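PDB 4GL3: putative glucoamylase from Bacteroides uniformis, which probably hydrolyses glycosidic bonds in glucose-containing oligo- or polysaccharides. Local coordinates for residues 325-330 and 381-386. Numbering follows the deposited sequence.
Sequences TPTAAL and QGPIIV
Ile384 reaches from helix 378-393 onto Thr327 and Leu330 of the short helix 326-331. Its CB stays back from the interface. The next atom, CG1, touches both Thr327 and Leu330. Ile384 CG1 lies 3.7 Å from Thr327 OG1. On its other contact, Ile384 CG1 is 4.2 Å from Leu330 CB. CG1 is anti to the carbonyl carbon (chi1 -66°), and the chain then runs on extended (chi2 168°). This carries Ile384 CD1 to Thr327, 4.1 Å from both Thr327 CA and Thr327 CB. On the other branch, Ile384 CG2 faces Leu330 CD1 at 4.3 Å.

The two short helical segments run nearly parallel, 22° apart, with their axes 9.0 Å from each other. The residues that meet here are all buried. The family belongs to the six-hairpin clan, whose members have an (alpha/alpha) barrel, and these helices probably form part of it. Helix 15-27 adds Val22 against Ile384. Cutting Ile384 back to an alanine is likely to open a gap between Thr327, Leu330 and Val22, since both CG1 and CD1 would go.

Thr327 OG1 hydrogen-bonds Asp380 O, which lies one turn before Ile384 and so links the two helices, and also Ser331 OG. Thr327 OG1 also sits 4.2 Å from Pro383 CB.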
# COMPACT_ATOMS: atom_id res chain seq x y z
N THR A 325 7.32 -7.76 -11.99
CA THR A 325 6.10 -7.11 -11.67
C THR A 325 6.38 -5.57 -11.56
O THR A 325 7.09 -5.13 -10.63
CB THR A 325 5.57 -7.62 -10.32
OG1 THR A 325 5.33 -9.04 -10.36
CG2 THR A 325 4.36 -6.85 -9.91
N PRO A 326 5.83 -4.76 -12.51
CA PRO A 326 6.20 -3.35 -12.57
C PRO A 326 6.03 -2.54 -11.30
O PRO A 326 6.85 -1.66 -11.06
CB PRO A 326 5.28 -2.81 -13.68
CG PRO A 326 5.23 -3.96 -14.65
CD PRO A 326 5.10 -5.17 -13.73
N THR A 327 5.01 -2.84 -10.48
CA THR A 327 4.84 -2.09 -9.26
C THR A 327 6.03 -2.19 -8.30
O THR A 327 6.21 -1.27 -7.52
CB THR A 327 3.53 -2.42 -8.52
OG1 THR A 327 3.29 -1.42 -7.52
CG2 THR A 327 3.58 -3.81 -7.85
N ALA A 328 6.84 -3.26 -8.39
CA ALA A 328 8.05 -3.42 -7.55
C ALA A 328 9.03 -2.26 -7.77
O ALA A 328 9.25 -1.45 -6.85
CB ALA A 328 8.75 -4.78 -7.79
N ALA A 329 9.60 -2.16 -8.96
CA ALA A 329 10.57 -1.10 -9.26
C ALA A 329 9.92 0.30 -9.20
O ALA A 329 10.48 1.24 -8.64
CB ALA A 329 11.25 -1.31 -10.62
N LEU A 330 8.74 0.44 -9.78
CA LEU A 330 8.16 1.75 -10.00
C LEU A 330 7.82 2.39 -8.67
O LEU A 330 8.13 3.57 -8.43
CB LEU A 330 6.94 1.67 -10.91
CG LEU A 330 7.18 1.16 -12.35
CD1 LEU A 330 5.96 1.38 -13.21
CD2 LEU A 330 8.39 1.82 -12.96
N GLN A 381 -1.48 -1.03 -8.67
CA GLN A 381 -1.61 0.26 -9.34
C GLN A 381 -1.53 1.46 -8.37
O GLN A 381 -0.95 2.49 -8.70
CB GLN A 381 -2.91 0.32 -10.15
CG GLN A 381 -2.98 -0.64 -11.34
CD GLN A 381 -1.78 -0.60 -12.28
OE1 GLN A 381 -0.71 -1.20 -12.02
NE2 GLN A 381 -1.98 -0.04 -13.43
N GLY A 382 -2.11 1.33 -7.18
CA GLY A 382 -2.15 2.42 -6.26
C GLY A 382 -0.78 2.97 -5.91
O GLY A 382 -0.57 4.20 -5.96
N PRO A 383 0.15 2.08 -5.51
CA PRO A 383 1.48 2.56 -5.10
C PRO A 383 2.27 3.21 -6.23
O PRO A 383 3.12 4.07 -5.96
CB PRO A 383 2.18 1.28 -4.56
CG PRO A 383 1.04 0.37 -4.14
CD PRO A 383 -0.06 0.65 -5.16
N ILE A 384 2.01 2.83 -7.47
CA ILE A 384 2.69 3.45 -8.59
C ILE A 384 2.35 4.93 -8.63
O ILE A 384 3.26 5.75 -8.71
CB ILE A 384 2.36 2.78 -9.94
CG1 ILE A 384 2.89 1.34 -9.96
CG2 ILE A 384 2.91 3.60 -11.11
CD1 ILE A 384 2.35 0.51 -11.15
N ILE A 385 1.06 5.27 -8.50
CA ILE A 385 0.63 6.68 -8.57
C ILE A 385 1.21 7.43 -7.38
O ILE A 385 1.81 8.50 -7.51
CB ILE A 385 -0.91 6.87 -8.53
CG1 ILE A 385 -1.61 6.18 -9.67
CG2 ILE A 385 -1.28 8.37 -8.60
CD1 ILE A 385 -3.11 6.00 -9.46
N VAL A 386 1.01 6.87 -6.19
CA VAL A 386 1.28 7.59 -4.96
C VAL A 386 2.76 7.71 -4.64
O VAL A 386 3.19 8.74 -4.16
CB VAL A 386 0.50 6.95 -3.75
CG1 VAL A 386 0.94 7.59 -2.43
CG2 VAL A 386 -0.99 7.11 -3.95